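Side-chain contacts in uncharacterized protein (Shewanella amazonensis, PDB 2QVP), which probably acts as a zinc-dependent metallopeptidase of the M14 carboxypeptidase family: residues 28-33 and 81-86; 51-56 and 148-153; 85-90 and 254-259. One frame throughout, in Å; residues are numbered along the deposited sequence.

Contact 1 (28-33 and 81-86)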
loop_
_atom_site.group_PDB
_atom_site.type_symbol
_atom_site.label_atom_id
_atom_site.label_comp_id
_atom_site.label_asym_id
_atom_site.label_seq_id
_atom_site.Cartn_x
_atom_site.Cartn_y
_atom_site.Cartn_z
ATOM N N TYR A 28 9.979 -4.946 -11.913
ATOM C CA TYR A 28 9.882 -6.384 -11.693
ATOM C C TYR A 28 11.247 -7.036 -11.589
ATOM O O TYR A 28 11.398 -7.941 -10.810
ATOM C CB TYR A 28 9.060 -7.074 -12.775
ATOM C CG TYR A 28 7.563 -6.859 -12.714
ATOM C CD1 TYR A 28 6.837 -7.214 -11.580
ATOM C CD2 TYR A 28 6.853 -6.444 -13.843
ATOM C CE1 TYR A 28 5.453 -7.109 -11.554
ATOM C CE2 TYR A 28 5.475 -6.327 -13.824
ATOM C CZ TYR A 28 4.782 -6.659 -12.679
ATOM O OH TYR A 28 3.417 -6.561 -12.649
ATOM N N SER A 29 12.239 -6.564 -12.337
ATOM C CA SER A 29 13.612 -7.089 -12.186
ATOM C C SER A 29 14.175 -6.911 -10.775
ATOM O O SER A 29 14.681 -7.873 -10.162
ATOM C CB SER A 29 14.537 -6.399 -13.163
ATOM O OG SER A 29 14.208 -6.834 -14.462
ATOM N N LEU A 30 14.037 -5.693 -10.244
ATOM C CA LEU A 30 14.549 -5.388 -8.917
ATOM C C LEU A 30 13.721 -6.047 -7.806
ATOM O O LEU A 30 14.273 -6.416 -6.773
ATOM C CB LEU A 30 14.681 -3.877 -8.699
ATOM C CG LEU A 30 15.608 -3.163 -9.684
ATOM C CD1 LEU A 30 15.534 -1.633 -9.488
ATOM C CD2 LEU A 30 17.049 -3.676 -9.646
ATOM N N LEU A 31 12.431 -6.205 -8.040
ATOM C CA LEU A 31 11.547 -6.859 -7.113
ATOM C C LEU A 31 11.934 -8.336 -7.023
ATOM O O LEU A 31 11.894 -8.886 -5.937
ATOM C CB LEU A 31 10.095 -6.714 -7.556
ATOM C CG LEU A 31 9.018 -7.314 -6.622
ATOM C CD1 LEU A 31 9.006 -6.619 -5.230
ATOM C CD2 LEU A 31 7.695 -7.207 -7.247
ATOM N N ALA A 32 12.281 -8.964 -8.161
ATOM C CA ALA A 32 12.715 -10.362 -8.177
ATOM C C ALA A 32 14.004 -10.558 -7.368
ATOM O O ALA A 32 14.142 -11.569 -6.674
ATOM C CB ALA A 32 12.912 -10.881 -9.623
ATOM N N ILE A 33 14.943 -9.619 -7.499
ATOM C CA ILE A 33 16.193 -9.625 -6.751
ATOM C C ILE A 33 15.907 -9.633 -5.265
ATOM O O ILE A 33 16.501 -10.408 -4.529
ATOM C CB ILE A 33 17.101 -8.391 -7.082
ATOM C CG1 ILE A 33 17.683 -8.501 -8.510
ATOM C CG2 ILE A 33 18.237 -8.249 -6.032
ATOM C CD1 ILE A 33 18.268 -7.199 -9.095
ATOM N N GLY A 81 4.648 4.575 -4.212
ATOM C CA GLY A 81 4.240 3.440 -3.400
ATOM C C GLY A 81 5.071 2.213 -3.720
ATOM O O GLY A 81 5.810 1.757 -2.839
ATOM N N PRO A 82 4.931 1.651 -4.951
ATOM C CA PRO A 82 5.726 0.511 -5.412
ATOM C C PRO A 82 7.242 0.695 -5.327
ATOM O O PRO A 82 7.924 -0.195 -4.864
ATOM C CB PRO A 82 5.288 0.354 -6.875
ATOM C CG PRO A 82 3.913 0.779 -6.871
ATOM C CD PRO A 82 3.882 1.977 -5.941
ATOM N N TRP A 83 7.752 1.851 -5.746
ATOM C CA TRP A 83 9.180 2.093 -5.683
ATOM C C TRP A 83 9.633 2.184 -4.249
ATOM O O TRP A 83 10.718 1.716 -3.940
ATOM C CB TRP A 83 9.600 3.331 -6.475
ATOM C CG TRP A 83 9.471 3.139 -7.954
ATOM C CD1 TRP A 83 8.544 3.691 -8.768
ATOM C CD2 TRP A 83 10.310 2.325 -8.798
ATOM N NE1 TRP A 83 8.738 3.285 -10.057
ATOM C CE2 TRP A 83 9.812 2.442 -10.111
ATOM C CE3 TRP A 83 11.410 1.493 -8.563
ATOM C CZ2 TRP A 83 10.375 1.764 -11.189
ATOM C CZ3 TRP A 83 11.982 0.835 -9.634
ATOM C CH2 TRP A 83 11.465 0.982 -10.932
ATOM N N GLY A 84 8.817 2.788 -3.389
ATOM C CA GLY A 84 9.089 2.871 -1.970
ATOM C C GLY A 84 9.120 1.494 -1.341
ATOM O O GLY A 84 9.966 1.218 -0.466
ATOM N N LEU A 85 8.199 0.622 -1.756
ATOM C CA LEU A 85 8.177 -0.739 -1.228
ATOM C C LEU A 85 9.430 -1.473 -1.620
ATOM O O LEU A 85 10.003 -2.211 -0.818
ATOM C CB LEU A 85 6.989 -1.496 -1.737
ATOM C CG LEU A 85 6.841 -2.834 -0.991
ATOM C CD1 LEU A 85 5.536 -2.828 -0.212
ATOM C CD2 LEU A 85 6.872 -3.916 -2.017
ATOM N N LEU A 86 9.858 -1.265 -2.860
ATOM C CA LEU A 86 11.088 -1.849 -3.349
ATOM C C LEU A 86 12.243 -1.344 -2.478
ATOM O O LEU A 86 13.094 -2.135 -2.059
ATOM C CB LEU A 86 11.272 -1.497 -4.834
ATOM C CG LEU A 86 12.086 -2.356 -5.759
ATOM C CD1 LEU A 86 12.103 -1.668 -7.142
ATOM C CD2 LEU A 86 13.472 -2.583 -5.254
#

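Contact 2 (51-56 and 148-153)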
loop_
_atom_site.group_PDB
_atom_site.type_symbol
_atom_site.label_atom_id
_atom_site.label_comp_id
_atom_site.label_asym_id
_atom_site.label_seq_id
_atom_site.Cartn_x
_atom_site.Cartn_y
_atom_site.Cartn_z
ATOM N N HIS A 51 0.931 -8.668 -17.127
ATOM C CA HIS A 51 1.848 -8.286 -16.054
ATOM C C HIS A 51 1.309 -8.975 -14.797
ATOM O O HIS A 51 0.114 -8.880 -14.507
ATOM C CB HIS A 51 1.904 -6.773 -15.817
ATOM C CG HIS A 51 2.458 -5.981 -16.957
ATOM N ND1 HIS A 51 3.782 -6.031 -17.321
ATOM C CD2 HIS A 51 1.877 -5.073 -17.778
ATOM C CE1 HIS A 51 3.995 -5.203 -18.330
ATOM N NE2 HIS A 51 2.856 -4.607 -18.625
ATOM N N PRO A 52 2.175 -9.662 -14.042
ATOM C CA PRO A 52 1.652 -10.386 -12.897
ATOM C C PRO A 52 1.294 -9.506 -11.718
ATOM O O PRO A 52 1.985 -8.517 -11.470
ATOM C CB PRO A 52 2.833 -11.297 -12.511
ATOM C CG PRO A 52 4.064 -10.491 -12.946
ATOM C CD PRO A 52 3.649 -9.813 -14.184
ATOM N N LEU A 53 0.190 -9.846 -11.050
ATOM C CA LEU A 53 -0.172 -9.258 -9.765
ATOM C C LEU A 53 0.323 -10.227 -8.693
ATOM O O LEU A 53 -0.288 -11.280 -8.461
ATOM C CB LEU A 53 -1.681 -9.038 -9.579
ATOM C CG LEU A 53 -2.372 -7.840 -10.200
ATOM C CD1 LEU A 53 -2.388 -7.975 -11.728
ATOM C CD2 LEU A 53 -3.827 -7.699 -9.591
ATOM N N TYR A 54 1.413 -9.845 -8.024
ATOM C CA TYR A 54 2.037 -10.666 -6.991
ATOM C C TYR A 54 1.575 -10.458 -5.563
ATOM O O TYR A 54 1.229 -9.356 -5.148
ATOM C CB TYR A 54 3.563 -10.393 -6.931
ATOM C CG TYR A 54 4.366 -10.898 -8.093
ATOM C CD1 TYR A 54 4.525 -12.274 -8.310
ATOM C CD2 TYR A 54 5.028 -10.010 -8.959
ATOM C CE1 TYR A 54 5.286 -12.752 -9.374
ATOM C CE2 TYR A 54 5.805 -10.480 -10.013
ATOM C CZ TYR A 54 5.907 -11.851 -10.226
ATOM O OH TYR A 54 6.654 -12.332 -11.268
ATOM N N LEU A 55 1.621 -11.545 -4.809
ATOM C CA LEU A 55 1.524 -11.513 -3.367
ATOM C C LEU A 55 2.851 -12.110 -2.906
ATOM O O LEU A 55 3.127 -13.271 -3.178
ATOM C CB LEU A 55 0.369 -12.346 -2.831
ATOM C CG LEU A 55 0.301 -12.301 -1.289
ATOM C CD1 LEU A 55 -0.118 -10.874 -0.811
ATOM C CD2 LEU A 55 -0.615 -13.389 -0.810
ATOM N N LEU A 56 3.679 -11.323 -2.229
ATOM C CA LEU A 56 4.957 -11.801 -1.743
ATOM C C LEU A 56 4.760 -12.048 -0.262
ATOM O O LEU A 56 4.202 -11.188 0.419
ATOM C CB LEU A 56 6.058 -10.763 -1.966
ATOM C CG LEU A 56 6.392 -10.295 -3.382
ATOM C CD1 LEU A 56 7.606 -9.403 -3.360
ATOM C CD2 LEU A 56 6.615 -11.448 -4.336
ATOM N N ARG A 148 -11.232 -7.881 -8.759
ATOM C CA ARG A 148 -11.830 -9.211 -8.819
ATOM C C ARG A 148 -10.770 -10.289 -8.538
ATOM O O ARG A 148 -11.059 -11.272 -7.834
ATOM C CB ARG A 148 -12.574 -9.419 -10.142
ATOM C CG ARG A 148 -13.825 -8.539 -10.243
ATOM C CD ARG A 148 -14.552 -8.647 -11.579
ATOM N NE ARG A 148 -15.709 -7.743 -11.598
ATOM C CZ ARG A 148 -16.956 -8.040 -11.209
ATOM N NH1 ARG A 148 -17.309 -9.253 -10.787
ATOM N NH2 ARG A 148 -17.880 -7.100 -11.257
ATOM N N ILE A 149 -9.547 -10.099 -9.047
ATOM C CA ILE A 149 -8.416 -11.027 -8.771
ATOM C C ILE A 149 -8.117 -11.092 -7.268
ATOM O O ILE A 149 -7.997 -12.192 -6.709
ATOM C CB ILE A 149 -7.126 -10.657 -9.550
ATOM C CG1 ILE A 149 -7.273 -11.067 -11.012
ATOM C CG2 ILE A 149 -5.829 -11.291 -8.884
ATOM C CD1 ILE A 149 -6.205 -10.520 -11.891
ATOM N N LEU A 150 -8.012 -9.932 -6.620
ATOM C CA LEU A 150 -7.755 -9.886 -5.173
ATOM C C LEU A 150 -8.917 -10.463 -4.359
ATOM O O LEU A 150 -8.673 -11.153 -3.360
ATOM C CB LEU A 150 -7.383 -8.471 -4.700
ATOM C CG LEU A 150 -5.884 -8.108 -4.724
ATOM C CD1 LEU A 150 -5.121 -8.669 -5.929
ATOM C CD2 LEU A 150 -5.730 -6.592 -4.603
ATOM N N LEU A 151 -10.167 -10.205 -4.786
ATOM C CA LEU A 151 -11.340 -10.750 -4.075
ATOM C C LEU A 151 -11.414 -12.267 -4.189
ATOM O O LEU A 151 -11.864 -12.931 -3.269
ATOM C CB LEU A 151 -12.678 -10.151 -4.519
ATOM C CG LEU A 151 -13.386 -8.918 -3.891
ATOM C CD1 LEU A 151 -12.989 -8.666 -2.446
ATOM C CD2 LEU A 151 -13.300 -7.643 -4.720
ATOM N N GLU A 152 -10.980 -12.813 -5.317
ATOM C CA GLU A 152 -10.873 -14.253 -5.449
ATOM C C GLU A 152 -9.901 -14.860 -4.418
ATOM O O GLU A 152 -10.023 -16.033 -4.150
ATOM C CB GLU A 152 -10.482 -14.650 -6.869
ATOM C CG GLU A 152 -11.624 -14.482 -7.847
ATOM C CD GLU A 152 -11.197 -14.526 -9.320
ATOM O OE1 GLU A 152 -9.979 -14.655 -9.618
ATOM O OE2 GLU A 152 -12.103 -14.417 -10.181
ATOM N N HIS A 153 -8.951 -14.084 -3.863
ATOM C CA HIS A 153 -8.044 -14.583 -2.800
ATOM C C HIS A 153 -8.315 -13.824 -1.520
ATOM O O HIS A 153 -7.402 -13.570 -0.752
ATOM C CB HIS A 153 -6.552 -14.477 -3.214
ATOM C CG HIS A 153 -6.241 -15.117 -4.535
ATOM N ND1 HIS A 153 -6.477 -14.479 -5.733
ATOM C CD2 HIS A 153 -5.687 -16.313 -4.854
ATOM C CE1 HIS A 153 -6.105 -15.260 -6.730
ATOM N NE2 HIS A 153 -5.619 -16.376 -6.226
#

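Contact 3 (85-90 and 254-259)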
loop_
_atom_site.group_PDB
_atom_site.type_symbol
_atom_site.label_atom_id
_atom_site.label_comp_id
_atom_site.label_asym_id
_atom_site.label_seq_id
_atom_site.Cartn_x
_atom_site.Cartn_y
_atom_site.Cartn_z
ATOM N N LEU A 85 8.199 0.622 -1.756
ATOM C CA LEU A 85 8.177 -0.739 -1.228
ATOM C C LEU A 85 9.430 -1.473 -1.620
ATOM O O LEU A 85 10.003 -2.211 -0.818
ATOM C CB LEU A 85 6.989 -1.496 -1.737
ATOM C CG LEU A 85 6.841 -2.834 -0.991
ATOM C CD1 LEU A 85 5.536 -2.828 -0.212
ATOM C CD2 LEU A 85 6.872 -3.916 -2.017
ATOM N N LEU A 86 9.858 -1.265 -2.860
ATOM C CA LEU A 86 11.088 -1.849 -3.349
ATOM C C LEU A 86 12.243 -1.344 -2.478
ATOM O O LEU A 86 13.094 -2.135 -2.059
ATOM C CB LEU A 86 11.272 -1.497 -4.834
ATOM C CG LEU A 86 12.086 -2.356 -5.759
ATOM C CD1 LEU A 86 12.103 -1.668 -7.142
ATOM C CD2 LEU A 86 13.472 -2.583 -5.254
ATOM N N HIS A 87 12.255 -0.039 -2.178
ATOM C CA HIS A 87 13.303 0.545 -1.325
ATOM C C HIS A 87 13.268 -0.027 0.120
ATOM O O HIS A 87 14.326 -0.331 0.717
ATOM C CB HIS A 87 13.248 2.088 -1.357
ATOM C CG HIS A 87 14.312 2.736 -0.535
ATOM N ND1 HIS A 87 15.633 2.775 -0.926
ATOM C CD2 HIS A 87 14.262 3.339 0.680
ATOM C CE1 HIS A 87 16.350 3.371 0.013
ATOM N NE2 HIS A 87 15.544 3.716 0.997
ATOM N N PHE A 88 12.063 -0.169 0.663
ATOM C CA PHE A 88 11.820 -0.770 1.993
ATOM C C PHE A 88 12.439 -2.167 2.061
ATOM O O PHE A 88 13.221 -2.460 2.969
ATOM C CB PHE A 88 10.291 -0.774 2.303
ATOM C CG PHE A 88 9.855 -1.697 3.447
ATOM C CD1 PHE A 88 10.072 -1.352 4.769
ATOM C CD2 PHE A 88 9.152 -2.883 3.170
ATOM C CE1 PHE A 88 9.662 -2.195 5.799
ATOM C CE2 PHE A 88 8.742 -3.730 4.196
ATOM C CZ PHE A 88 8.994 -3.380 5.505
ATOM N N LEU A 89 12.118 -3.010 1.081
ATOM C CA LEU A 89 12.623 -4.401 1.044
ATOM C C LEU A 89 14.126 -4.502 0.963
ATOM O O LEU A 89 14.736 -5.369 1.614
ATOM C CB LEU A 89 12.029 -5.179 -0.147
ATOM C CG LEU A 89 10.536 -5.506 -0.161
ATOM C CD1 LEU A 89 10.186 -6.229 -1.447
ATOM C CD2 LEU A 89 10.165 -6.334 1.069
ATOM N N SER A 90 14.706 -3.615 0.162
ATOM C CA SER A 90 16.126 -3.575 -0.069
ATOM C C SER A 90 16.922 -3.310 1.232
ATOM O O SER A 90 18.052 -3.770 1.371
ATOM C CB SER A 90 16.435 -2.520 -1.132
ATOM O OG SER A 90 16.466 -1.237 -0.553
ATOM N N GLN A 254 12.192 11.665 -2.715
ATOM C CA GLN A 254 11.712 12.001 -1.368
ATOM C C GLN A 254 10.428 11.220 -1.031
ATOM O O GLN A 254 10.295 10.636 0.063
ATOM C CB GLN A 254 11.532 13.513 -1.212
ATOM C CG GLN A 254 12.885 14.241 -1.167
ATOM C CD GLN A 254 13.691 13.887 0.085
ATOM O OE1 GLN A 254 13.268 14.184 1.205
ATOM N NE2 GLN A 254 14.849 13.243 -0.102
ATOM N N ARG A 255 9.513 11.166 -1.990
ATOM C CA ARG A 255 8.306 10.346 -1.821
ATOM C C ARG A 255 8.632 8.859 -1.658
ATOM O O ARG A 255 7.978 8.175 -0.871
ATOM C CB ARG A 255 7.365 10.525 -2.998
ATOM C CG ARG A 255 6.686 11.898 -3.097
ATOM C CD ARG A 255 5.862 11.858 -4.354
ATOM N NE ARG A 255 6.568 12.257 -5.521
ATOM C CZ ARG A 255 6.265 11.911 -6.767
ATOM N NH1 ARG A 255 5.292 11.043 -7.089
ATOM N NH2 ARG A 255 7.033 12.406 -7.706
ATOM N N ILE A 256 9.630 8.368 -2.408
ATOM C CA ILE A 256 10.087 6.975 -2.276
ATOM C C ILE A 256 10.600 6.725 -0.841
ATOM O O ILE A 256 10.212 5.732 -0.197
ATOM C CB ILE A 256 11.140 6.582 -3.351
ATOM C CG1 ILE A 256 10.476 6.468 -4.730
ATOM C CG2 ILE A 256 11.830 5.254 -2.994
ATOM C CD1 ILE A 256 11.452 6.294 -5.892
ATOM N N LEU A 257 11.413 7.647 -0.323
ATOM C CA LEU A 257 11.961 7.477 1.028
ATOM C C LEU A 257 10.896 7.545 2.103
ATOM O O LEU A 257 10.963 6.775 3.057
ATOM C CB LEU A 257 13.084 8.476 1.298
ATOM C CG LEU A 257 14.324 8.295 0.426
ATOM C CD1 LEU A 257 15.268 9.521 0.488
ATOM C CD2 LEU A 257 15.035 7.001 0.812
ATOM N N ALA A 258 9.929 8.451 1.938
ATOM C CA ALA A 258 8.832 8.633 2.872
ATOM C C ALA A 258 7.946 7.420 2.931
ATOM O O ALA A 258 7.518 7.006 4.011
ATOM C CB ALA A 258 8.005 9.870 2.482
ATOM N N ASN A 259 7.643 6.856 1.765
ATOM C CA ASN A 259 6.883 5.619 1.703
ATOM C C ASN A 259 7.567 4.486 2.481
ATOM O O ASN A 259 6.945 3.848 3.340
ATOM C CB ASN A 259 6.596 5.235 0.242
ATOM C CG ASN A 259 5.364 5.935 -0.295
ATOM O OD1 ASN A 259 4.260 5.495 -0.042
ATOM N ND2 ASN A 259 5.547 7.007 -1.052
#

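Contact 1 (28-33 and 81-86)
Two neighbouring helices of the M14-type α/β fold, 24-38 and 80-91, pack side by side here, with their short segments 10.6 Å apart on their axes and running only 30° from parallel. The closest meeting is Leu30 against Leu86. One methyl of Leu86, CD1, lies 3.7 Å from CB of Leu30, and its other methyl, CD2, reaches the same carbon at 3.9 Å. Both branches of the Leu86 fork thus meet the root of Leu30, and the two side chains cross at about a right angle. The torsion of Leu86 (chi1 -155°), which places CG anti to the backbone N, extends this fork across the gap. Beyond the root, Leu30 CD1 meets the indole of Trp83 at its edge, 4.3 Å from CZ3. That indole has partners of its own: NE1 hydrogen-bonds to the backbone O of Ser21, and the Phe27 ring meets it edge-to-face. The backbone N of Leu31 lies 4.5 Å from CG of Leu86, while its side chain packs on Leu56 of strand 51-57. With no hydrogen bond between the segments, cohesion is apolar, as is characteristic of adjacent helices in the outer layer of an α/β/α sandwich.

Contact 2 (51-56 and 148-153)
Leu53, on strand 51-57, meets helix 145-152 through a single methyl. Its CD2 lies 4.2 Å from CG2 of Ile149 and 4.0 Å from CD1 of Leu150, so one carbon contacts two successive helix residues. The Leu150 contact is the less certain, since that residue is modelled in two conformations and the distance belongs to one of them. Leu53 crosses Leu150 at about a right angle and Ile149 more slantwise. With chi1 -76°, Ile149 sends its CG1 arm anti to the carbonyl carbon, while the shorter CG2 branch, anti to the backbone N, does the touching.

This small patch is the close part of the interface; around it the fit soon opens. Leu55 makes no contact with the helix segment and instead packs on Leu156 and Leu157 of the following helix, 154-160. The helix also has an outward side, where Glu152 is exposed and Arg148, modelled in two conformations, is partly exposed. His153 folds back, its ND1 donating to the backbone O of Ile149 at 2.9 Å with an N-H...O angle of 154°. The acceptor lies at the imidazole edge, in the ring plane. His153 is also the N-cap residue of helix 154-160.

The summed buried area of 113 Å² and the absence of any hydrogen bond between the segments are consistent with a small, non-directional apolar contact, made by burial of methyl groups, while the directional bond stays within the helical side and links His153 to the backbone of Ile149.

Contact 3 (85-90 and 254-259)
The backbone O of Arg255 accepts two hydrogen bonds from Asn259, one from each face of its carbonyl plane. The side-chain ND2 binds at 2.7 Å with an N-H...O angle of 155°, but it stands 47° out of that plane and so does not lie on a lone pair. The backbone N supplies the ordinary helical bond at 3.0 Å. ND2 also bonds to Thr246 on strand 241-247, so the asparagine links its own helix to the sheet. Arg255 pairs with Glu170 in a salt bridge and with Trp12 in a cation-pi contact.

Across to helix 80-91 the meeting is carried by His87. Helices 80-91 and 252-270 are neighbours in the α/β/α fold of this protein, and here His87 CA and Ile256 CA approach to 7.3 Å. CB of His87 rests on CG2 of Ile256 at 3.8 Å. The ring is extended by chi1 -179°, CG lying anti to the backbone N, and this brings NE2 within 3.3 Å of CD2 of Leu257. The methyl is 3.7 Å from the ring CD2 and approaches the ring obliquely. Leu257 also touches Tyr202. The carbonyl O of His87 receives the hydroxyl of Ser90 at 2.6 Å, a bond internal to helix 80-91.

From the N terminus, the chain passes 28-33, then 51-56, before 81-86 closes the first loop in contact 1. The loop of contact 2, from 51-56 to 148-153, begins inside the first and ends beyond it, so the two cross. Contact 3 opens on 85-90, sharing Leu85 and Leu86 with contact 1, and closes at 254-259; it crosses contact 2 as well. Contacts 1 and 3, with centres 9 Å apart, join helices 24-38, 80-91 and 252-270 in sequence, whereas contact 2 brings strand 51-57 against helix 145-152. Tyr28 OH bonds to Pro52 O at 2.7 Å, coupling contacts 1 and 2; contacts 2 and 3 do not touch.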